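Glycerol dehydratase (Clostridium butyricum, PDB 1R9D) probably catalyses the coenzyme B12-independent dehydration of glycerol to 3-hydroxypropanal by glycyl radical chemistry. Local coordinates at residues 169-172 with 173-176; 263-266 with 267-271; 468-471 with 472-476; 486-489 with 490-493. All coordinates share one frame; numbering follows the deposited sequence.

Contact 1 (169-172 with 173-176); sequences YGKV and LRVG
K171 and R174 lie one turn apart at the start of helix 169-190, an α-helix in the pyruvate formate lyase-like part of the enzyme, and their long side chains slant across one another. The arginine can be followed outward. Its CB rests on the backbone, 3.5 Å from K171 O, with G170 O almost as near. CG stands opposite the backbone N (chi1 -176°), and the chain then runs straight until it bends at chi3 (77°), which turns the guanidinium back over the preceding turn. There NH1 reaches K171 CA at 4.0 Å and NH2 reaches K171 CG at 4.2 Å. The lysine, fully extended, leads its ammonium away from this group to a salt bridge with E183; NZ stays 6.2 Å from R174 NH2, so the two like charges do not touch. Under the side chains the turn is closed by L173 N to Y169 O and V175 N to K171 O, while R174 N to G170 O is less straight and R174 N to K171 O weak. On the buried side L173 packs against Y291, M292 and Y295 of helix 288-298. Its CG passes close to the carbonyl of Y169, whose hydroxyl is bonded to H271. On the K171 side, V175 lays CG2 against the lysine carbonyl, 3.2 Å from K171 O.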
loop_
_atom_site.group_PDB
_atom_site.type_symbol
_atom_site.label_atom_id
_atom_site.label_comp_id
_atom_site.label_asym_id
_atom_site.label_seq_id
_atom_site.Cartn_x
_atom_site.Cartn_y
_atom_site.Cartn_z
ATOM N N TYR A 169 27.070 -1.058 11.332
ATOM C CA TYR A 169 27.445 -1.422 12.700
ATOM C C TYR A 169 28.279 -0.325 13.351
ATOM O O TYR A 169 28.084 0.004 14.520
ATOM C CB TYR A 169 28.254 -2.729 12.729
ATOM C CG TYR A 169 27.503 -3.981 12.323
ATOM C CD1 TYR A 169 27.548 -4.453 11.009
ATOM C CD2 TYR A 169 26.771 -4.715 13.262
ATOM C CE1 TYR A 169 26.885 -5.629 10.639
ATOM C CE2 TYR A 169 26.106 -5.893 12.904
ATOM C CZ TYR A 169 26.170 -6.344 11.592
ATOM O OH TYR A 169 25.533 -7.511 11.237
ATOM N N GLY A 170 29.214 0.232 12.587
ATOM C CA GLY A 170 30.083 1.276 13.101
ATOM C C GLY A 170 29.348 2.485 13.643
ATOM O O GLY A 170 29.749 3.058 14.656
ATOM N N LYS A 171 28.268 2.874 12.975
ATOM C CA LYS A 171 27.491 4.029 13.404
ATOM C C LYS A 171 26.783 3.782 14.727
ATOM O O LYS A 171 26.832 4.622 15.623
ATOM C CB LYS A 171 26.453 4.399 12.344
ATOM C CG LYS A 171 25.600 5.606 12.708
ATOM C CD LYS A 171 24.597 5.912 11.603
ATOM C CE LYS A 171 23.758 7.138 11.923
ATOM N NZ LYS A 171 22.761 7.406 10.842
ATOM N N VAL A 172 26.116 2.640 14.846
ATOM C CA VAL A 172 25.398 2.317 16.071
ATOM C C VAL A 172 26.355 2.122 17.248
ATOM O O VAL A 172 26.024 2.464 18.382
ATOM C CB VAL A 172 24.532 1.051 15.903
ATOM C CG1 VAL A 172 23.740 0.795 17.184
ATOM C CG2 VAL A 172 23.582 1.225 14.723
ATOM N N LEU A 173 27.535 1.573 16.984
ATOM C CA LEU A 173 28.516 1.376 18.049
ATOM C C LEU A 173 28.920 2.733 18.608
ATOM O O LEU A 173 29.185 2.874 19.804
ATOM C CB LEU A 173 29.762 0.646 17.520
ATOM C CG LEU A 173 29.635 -0.863 17.306
ATOM C CD1 LEU A 173 30.876 -1.397 16.603
ATOM C CD2 LEU A 173 29.455 -1.553 18.649
ATOM N N ARG A 174 28.954 3.738 17.739
ATOM C CA ARG A 174 29.341 5.080 18.149
ATOM C C ARG A 174 28.244 5.863 18.872
ATOM O O ARG A 174 28.492 6.446 19.929
ATOM C CB ARG A 174 29.807 5.896 16.937
ATOM C CG ARG A 174 30.323 7.279 17.302
ATOM C CD ARG A 174 30.746 8.089 16.088
ATOM N NE ARG A 174 29.613 8.633 15.346
ATOM C CZ ARG A 174 29.227 8.208 14.145
ATOM N NH1 ARG A 174 29.881 7.224 13.542
ATOM N NH2 ARG A 174 28.193 8.780 13.540
ATOM N N VAL A 175 27.037 5.869 18.312
ATOM C CA VAL A 175 25.936 6.639 18.887
ATOM C C VAL A 175 24.917 5.869 19.715
ATOM O O VAL A 175 24.084 6.473 20.394
ATOM C CB VAL A 175 25.175 7.401 17.781
ATOM C CG1 VAL A 175 26.152 8.241 16.970
ATOM C CG2 VAL A 175 24.438 6.419 16.884
ATOM N N GLY A 176 24.970 4.543 19.653
ATOM C CA GLY A 176 24.036 3.733 20.415
ATOM C C GLY A 176 22.606 3.840 19.923
ATOM O O GLY A 176 22.300 4.646 19.041
#

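Contact 2 (263-266 with 267-271)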
loop_
_atom_site.group_PDB
_atom_site.type_symbol
_atom_site.label_atom_id
_atom_site.label_comp_id
_atom_site.label_asym_id
_atom_site.label_seq_id
_atom_site.Cartn_x
_atom_site.Cartn_y
_atom_site.Cartn_z
ATOM N N ALA A 263 32.062 -2.624 23.075
ATOM C CA ALA A 263 31.878 -2.676 21.624
ATOM C C ALA A 263 31.475 -4.089 21.193
ATOM O O ALA A 263 30.574 -4.260 20.371
ATOM C CB ALA A 263 33.160 -2.248 20.916
ATOM N N CYS A 264 32.131 -5.102 21.757
ATOM C CA CYS A 264 31.815 -6.492 21.422
ATOM C C CYS A 264 30.391 -6.877 21.812
ATOM O O CYS A 264 29.690 -7.559 21.061
ATOM C CB CYS A 264 32.797 -7.455 22.110
ATOM S SG CYS A 264 34.465 -7.468 21.412
ATOM N N GLN A 265 29.959 -6.449 22.995
ATOM C CA GLN A 265 28.616 -6.781 23.453
ATOM C C GLN A 265 27.538 -6.041 22.666
ATOM O O GLN A 265 26.513 -6.621 22.327
ATOM C CB GLN A 265 28.460 -6.477 24.945
ATOM C CG GLN A 265 27.075 -6.821 25.481
ATOM C CD GLN A 265 26.765 -8.305 25.401
ATOM O OE1 GLN A 265 27.266 -9.103 26.197
ATOM N NE2 GLN A 265 25.938 -8.684 24.436
ATOM N N LEU A 266 27.769 -4.764 22.378
ATOM C CA LEU A 266 26.791 -3.981 21.628
ATOM C C LEU A 266 26.702 -4.509 20.194
ATOM O O LEU A 266 25.618 -4.563 19.602
ATOM C CB LEU A 266 27.176 -2.495 21.638
ATOM C CG LEU A 266 26.238 -1.530 20.898
ATOM C CD1 LEU A 266 24.791 -1.781 21.295
ATOM C CD2 LEU A 266 26.642 -0.100 21.215
ATOM N N PHE A 267 27.845 -4.908 19.642
ATOM C CA PHE A 267 27.867 -5.465 18.293
ATOM C C PHE A 267 26.916 -6.657 18.242
ATOM O O PHE A 267 26.063 -6.744 17.362
ATOM C CB PHE A 267 29.271 -5.947 17.919
ATOM C CG PHE A 267 29.288 -6.888 16.750
ATOM C CD1 PHE A 267 29.170 -6.409 15.449
ATOM C CD2 PHE A 267 29.358 -8.265 16.955
ATOM C CE1 PHE A 267 29.118 -7.290 14.370
ATOM C CE2 PHE A 267 29.306 -9.151 15.887
ATOM C CZ PHE A 267 29.184 -8.657 14.588
ATOM N N TRP A 268 27.066 -7.580 19.188
ATOM C CA TRP A 268 26.217 -8.760 19.197
ATOM C C TRP A 268 24.734 -8.444 19.363
ATOM O O TRP A 268 23.899 -9.093 18.740
ATOM C CB TRP A 268 26.661 -9.763 20.273
ATOM C CG TRP A 268 25.816 -10.996 20.247
ATOM C CD1 TRP A 268 24.904 -11.390 21.187
ATOM C CD2 TRP A 268 25.709 -11.933 19.168
ATOM N NE1 TRP A 268 24.232 -12.507 20.756
ATOM C CE2 TRP A 268 24.706 -12.861 19.519
ATOM C CE3 TRP A 268 26.362 -12.073 17.934
ATOM C CZ2 TRP A 268 24.336 -13.921 18.679
ATOM C CZ3 TRP A 268 25.994 -13.128 17.098
ATOM C CH2 TRP A 268 24.989 -14.036 17.476
ATOM N N PHE A 269 24.392 -7.461 20.193
ATOM C CA PHE A 269 22.980 -7.122 20.363
ATOM C C PHE A 269 22.407 -6.585 19.052
ATOM O O PHE A 269 21.281 -6.902 18.686
ATOM C CB PHE A 269 22.780 -6.091 21.482
ATOM C CG PHE A 269 22.724 -6.697 22.860
ATOM C CD1 PHE A 269 21.855 -7.752 23.135
ATOM C CD2 PHE A 269 23.528 -6.206 23.882
ATOM C CE1 PHE A 269 21.789 -8.315 24.414
ATOM C CE2 PHE A 269 23.470 -6.761 25.164
ATOM C CZ PHE A 269 22.600 -7.816 25.429
ATOM N N ILE A 270 23.178 -5.764 18.349
ATOM C CA ILE A 270 22.711 -5.237 17.068
ATOM C C ILE A 270 22.444 -6.421 16.135
ATOM O O ILE A 270 21.359 -6.556 15.564
ATOM C CB ILE A 270 23.774 -4.334 16.402
ATOM C CG1 ILE A 270 23.988 -3.069 17.229
ATOM C CG2 ILE A 270 23.339 -3.976 14.989
ATOM C CD1 ILE A 270 25.199 -2.270 16.806
ATOM N N HIS A 271 23.448 -7.281 15.997
ATOM C CA HIS A 271 23.352 -8.453 15.129
ATOM C C HIS A 271 22.207 -9.374 15.537
ATOM O O HIS A 271 21.414 -9.812 14.703
ATOM C CB HIS A 271 24.673 -9.229 15.157
ATOM C CG HIS A 271 24.795 -10.253 14.071
ATOM N ND1 HIS A 271 25.174 -9.931 12.783
ATOM C CD2 HIS A 271 24.571 -11.589 14.074
ATOM C CE1 HIS A 271 25.178 -11.025 12.042
ATOM N NE2 HIS A 271 24.816 -12.045 12.801
#
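From A263 to I270 the backbone is regular α-helix, part of helix 260-277 and buried here, with the amides of F267, W268, F269 and I270 each bonded to the carbonyl four residues earlier at 2.9 to 3.2 Å. The side-chain contact that stands out is Q265 with F269, one turn on. The glutamine leaves the helix with CG turned away from its backbone N (chi1 -179°) and bends at chi2 (64°), which brings its amide over one face of the phenyl ring. NE2 sits above the rim of that face, 3.2 Å from F269 CE2, and amide and ring planes are inclined by 37°. CG and the amide carbon CD stay close too, each 3.6 Å from F269 CE2. The same nitrogen NE2 is bonded to the carbonyl of V73, which helps fix the rotation of the amide, and it lies near the plane of the W268 indole at its edge, 4.4 Å from W268 CD1. The indole is tied in turn, through NE1, to G74 O, so the consecutive carbonyls of V73 and G74 receive the two groups. Elsewhere on the helix F267 meets F288 edge-to-face, and C264 packs on L310 and I314 of helix 304-317. Toward helix 169-190, L266 and I270 form an apolar pair with L266 CG 4.3 Å from I270 CD1, while I270 CG1 lies 3.2 Å from L266 O.

Contact 3 (468-471 with 472-476); sequences NKQI and GPKTQ
Q470 reaches forward along the chain to G472, its side-chain amide bonding to a main-chain carbonyl in the surface loop between helices 453-461 and 484-516, just ahead of an inverse gamma turn centred on K474. NE2 lies 2.9 Å from G472 O and the bond is nearly straight, 167° at the hydrogen. The acceptor falls in the plane of the glutamine amide, whereas the donor stands well above the carbonyl plane of G472 and so is not directed at a lone pair. A bend at chi2 (66°) turns the glutamine toward the residues that follow it, with Q470 CG 3.5 Å from G472 O. NE2 also bonds to S463 O, and the main chain of G472 pairs with G464, which binds this segment to the chain just after helix 453-461. I471 turns its side chain the other way, onto R455 and L459 of that helix; with chi1 at 64° its CG1 lies close over the next peptide, 3.2 Å from G472 N. Beyond P473 the gamma turn is closed by a weak bond from T475 N to P473 O. K474 comes back to the glutamine through its first carbon, CB lying 3.9 Å from Q470 NE2.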
loop_
_atom_site.group_PDB
_atom_site.type_symbol
_atom_site.label_atom_id
_atom_site.label_comp_id
_atom_site.label_asym_id
_atom_site.label_seq_id
_atom_site.Cartn_x
_atom_site.Cartn_y
_atom_site.Cartn_z
ATOM N N ASN A 468 6.469 -33.859 -22.232
ATOM C CA ASN A 468 5.285 -33.837 -23.079
ATOM C C ASN A 468 4.461 -32.563 -22.934
ATOM O O ASN A 468 3.232 -32.596 -22.999
ATOM C CB ASN A 468 4.414 -35.062 -22.784
ATOM C CG ASN A 468 5.159 -36.368 -22.997
ATOM O OD1 ASN A 468 5.615 -36.666 -24.104
ATOM N ND2 ASN A 468 5.289 -37.155 -21.935
ATOM N N LYS A 469 5.141 -31.438 -22.733
ATOM C CA LYS A 469 4.470 -30.149 -22.607
ATOM C C LYS A 469 5.411 -29.044 -23.075
ATOM O O LYS A 469 6.616 -29.094 -22.829
ATOM C CB LYS A 469 4.027 -29.904 -21.155
ATOM C CG LYS A 469 5.149 -29.950 -20.138
ATOM C CD LYS A 469 4.648 -29.789 -18.706
ATOM C CE LYS A 469 5.811 -29.903 -17.721
ATOM N NZ LYS A 469 5.410 -29.690 -16.300
ATOM N N GLN A 470 4.861 -28.060 -23.773
ATOM C CA GLN A 470 5.657 -26.952 -24.285
ATOM C C GLN A 470 5.805 -25.901 -23.186
ATOM O O GLN A 470 4.957 -25.020 -23.049
ATOM C CB GLN A 470 4.961 -26.353 -25.512
ATOM C CG GLN A 470 5.784 -25.356 -26.315
ATOM C CD GLN A 470 6.988 -25.993 -26.990
ATOM O OE1 GLN A 470 6.897 -27.087 -27.549
ATOM N NE2 GLN A 470 8.122 -25.300 -26.953
ATOM N N ILE A 471 6.880 -25.996 -22.403
ATOM C CA ILE A 471 7.113 -25.053 -21.309
ATOM C C ILE A 471 7.896 -23.810 -21.721
ATOM O O ILE A 471 7.791 -22.764 -21.076
ATOM C CB ILE A 471 7.850 -25.722 -20.119
ATOM C CG1 ILE A 471 9.255 -26.167 -20.542
ATOM C CG2 ILE A 471 7.039 -26.907 -19.612
ATOM C CD1 ILE A 471 10.111 -26.671 -19.387
ATOM N N GLY A 472 8.679 -23.921 -22.789
ATOM C CA GLY A 472 9.454 -22.784 -23.253
ATOM C C GLY A 472 9.055 -22.362 -24.655
ATOM O O GLY A 472 8.132 -22.932 -25.230
ATOM N N PRO A 473 9.727 -21.354 -25.233
ATOM C CA PRO A 473 9.395 -20.903 -26.587
ATOM C C PRO A 473 9.598 -22.060 -27.556
ATOM O O PRO A 473 10.405 -22.956 -27.294
ATOM C CB PRO A 473 10.407 -19.786 -26.841
ATOM C CG PRO A 473 10.706 -19.274 -25.475
ATOM C CD PRO A 473 10.798 -20.530 -24.653
ATOM N N LYS A 474 8.867 -22.059 -28.662
ATOM C CA LYS A 474 9.048 -23.127 -29.631
ATOM C C LYS A 474 10.113 -22.659 -30.611
ATOM O O LYS A 474 9.809 -22.094 -31.661
ATOM C CB LYS A 474 7.749 -23.441 -30.374
ATOM C CG LYS A 474 7.824 -24.769 -31.118
ATOM C CD LYS A 474 6.544 -25.091 -31.868
ATOM C CE LYS A 474 6.669 -26.425 -32.595
ATOM N NZ LYS A 474 5.469 -26.716 -33.432
ATOM N N THR A 475 11.368 -22.872 -30.239
ATOM C CA THR A 475 12.487 -22.481 -31.078
ATOM C C THR A 475 12.716 -23.518 -32.179
ATOM O O THR A 475 12.145 -24.608 -32.148
ATOM C CB THR A 475 13.767 -22.321 -30.237
ATOM O OG1 THR A 475 13.885 -23.424 -29.329
ATOM C CG2 THR A 475 13.720 -21.012 -29.446
ATOM N N GLN A 476 13.542 -23.163 -33.153
ATOM C CA GLN A 476 13.847 -24.049 -34.274
ATOM C C GLN A 476 14.177 -25.483 -33.852
ATOM O O GLN A 476 14.946 -25.705 -32.914
ATOM C CB GLN A 476 15.012 -23.467 -35.073
ATOM C CG GLN A 476 15.614 -24.413 -36.093
ATOM C CD GLN A 476 16.761 -23.784 -36.849
ATOM O OE1 GLN A 476 17.626 -23.138 -36.258
ATOM N NE2 GLN A 476 16.783 -23.979 -38.164
#

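Contact 4 (486-489 with 490-493); sequences EFMK and AYKA
M488 sets its thioether beside the ring of Y491, three residues on, in a Met-aromatic contact within a single helix. The sulfur SD lies 5.2 Å from the centroid of the Y491 ring and 43° off the ring normal, an oblique approach. The terminal methyl makes the nearest touch, M488 CE being 4.0 Å from Y491 CD2. Both side chains point the same way and run alongside each other. The methionine is bent at chi2 (-55°) and again at chi3 (-73°), and this double bend curls CE round toward the tyrosine ring instead of letting it run outward. Y491 is anchored at its far end, where OH bonds to G616 O of helix 607-624, while its ring packs on I456 and T460 of helix 453-461 and on I556 of helix 553-569. The pair sits near the beginning of the long helix 484-516, whose backbone here is ordinary α-helix: Y491 N bonds to F487 O at 2.9 Å and K492 N to M488 O at 3.0 Å, with A490 N to E486 O and A493 N to K489 O on either side in sequence. The E486 carboxylate folds back through OE1 to the amides of K482 and S483. A490, with T460 and M481 around it, rests CB on the preceding turn, 3.5 Å from F487 O.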
loop_
_atom_site.group_PDB
_atom_site.type_symbol
_atom_site.label_atom_id
_atom_site.label_comp_id
_atom_site.label_asym_id
_atom_site.label_seq_id
_atom_site.Cartn_x
_atom_site.Cartn_y
_atom_site.Cartn_z
ATOM N N GLU A 486 22.868 -21.229 -35.362
ATOM C CA GLU A 486 21.428 -21.408 -35.190
ATOM C C GLU A 486 21.160 -21.965 -33.800
ATOM O O GLU A 486 20.123 -21.690 -33.194
ATOM C CB GLU A 486 20.871 -22.384 -36.228
ATOM C CG GLU A 486 20.956 -21.912 -37.671
ATOM C CD GLU A 486 20.392 -22.944 -38.635
ATOM O OE1 GLU A 486 20.873 -24.098 -38.613
ATOM O OE2 GLU A 486 19.472 -22.606 -39.411
ATOM N N PHE A 487 22.101 -22.763 -33.307
ATOM C CA PHE A 487 21.976 -23.360 -31.986
ATOM C C PHE A 487 22.072 -22.279 -30.913
ATOM O O PHE A 487 21.243 -22.216 -30.008
ATOM C CB PHE A 487 23.079 -24.393 -31.762
ATOM C CG PHE A 487 22.925 -25.163 -30.486
ATOM C CD1 PHE A 487 22.032 -26.227 -30.407
ATOM C CD2 PHE A 487 23.640 -24.802 -29.351
ATOM C CE1 PHE A 487 21.851 -26.921 -29.213
ATOM C CE2 PHE A 487 23.466 -25.491 -28.149
ATOM C CZ PHE A 487 22.567 -26.553 -28.081
ATOM N N MET A 488 23.086 -21.429 -31.020
ATOM C CA MET A 488 23.277 -20.355 -30.055
ATOM C C MET A 488 22.110 -19.373 -30.054
ATOM O O MET A 488 21.812 -18.763 -29.028
ATOM C CB MET A 488 24.584 -19.606 -30.332
ATOM C CG MET A 488 25.840 -20.399 -29.987
ATOM S SD MET A 488 25.862 -20.994 -28.271
ATOM C CE MET A 488 26.167 -19.453 -27.372
ATOM N N LYS A 489 21.453 -19.217 -31.201
ATOM C CA LYS A 489 20.312 -18.309 -31.290
ATOM C C LYS A 489 19.126 -18.885 -30.531
ATOM O O LYS A 489 18.389 -18.153 -29.866
ATOM C CB LYS A 489 19.924 -18.066 -32.749
ATOM C CG LYS A 489 20.952 -17.264 -33.511
ATOM C CD LYS A 489 20.479 -16.903 -34.907
ATOM C CE LYS A 489 21.522 -16.059 -35.627
ATOM N NZ LYS A 489 21.110 -15.741 -37.025
ATOM N N ALA A 490 18.946 -20.198 -30.633
ATOM C CA ALA A 490 17.856 -20.873 -29.940
ATOM C C ALA A 490 18.139 -20.858 -28.436
ATOM O O ALA A 490 17.232 -20.683 -27.625
ATOM C CB ALA A 490 17.728 -22.307 -30.438
ATOM N N TYR A 491 19.405 -21.057 -28.082
ATOM C CA TYR A 491 19.854 -21.051 -26.692
ATOM C C TYR A 491 19.505 -19.695 -26.078
ATOM O O TYR A 491 18.955 -19.618 -24.975
ATOM C CB TYR A 491 21.367 -21.283 -26.656
ATOM C CG TYR A 491 22.044 -21.105 -25.310
ATOM C CD1 TYR A 491 21.845 -22.014 -24.273
ATOM C CD2 TYR A 491 22.924 -20.046 -25.096
ATOM C CE1 TYR A 491 22.517 -21.874 -23.052
ATOM C CE2 TYR A 491 23.599 -19.897 -23.887
ATOM C CZ TYR A 491 23.392 -20.813 -22.871
ATOM O OH TYR A 491 24.074 -20.669 -21.683
ATOM N N LYS A 492 19.822 -18.626 -26.802
ATOM C CA LYS A 492 19.535 -17.276 -26.330
ATOM C C LYS A 492 18.032 -17.034 -26.177
ATOM O O LYS A 492 17.603 -16.345 -25.249
ATOM C CB LYS A 492 20.142 -16.245 -27.286
ATOM C CG LYS A 492 19.888 -14.786 -26.902
ATOM C CD LYS A 492 20.792 -13.862 -27.709
ATOM C CE LYS A 492 20.471 -12.394 -27.488
ATOM N NZ LYS A 492 19.230 -11.971 -28.198
ATOM N N ALA A 493 17.236 -17.607 -27.077
ATOM C CA ALA A 493 15.784 -17.445 -27.027
ATOM C C ALA A 493 15.181 -18.133 -25.804
ATOM O O ALA A 493 14.242 -17.612 -25.188
ATOM C CB ALA A 493 15.149 -17.991 -28.301
#

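Along the chain the four contacts come in series; none nests within or crosses another, and each closes only a local turn. Contact 1 opens helix 169-190, and contact 2 follows on helix 260-277, its centre about 10 Å away. The two helices are joined by Y169 OH to H271 ND1, by Y169 against F267, and by V172 CG1 against I270 CD1. On the opposite side of the chain's centre, with contacts 1 and 3 about 54 Å apart between centres, contact 3 shapes the loop leading to helix 484-516, which carries contact 4. T475 packs on A490 and A493, and Q476 NE2 makes a weak hydrogen bond to E486 OE2, tying loop to helix.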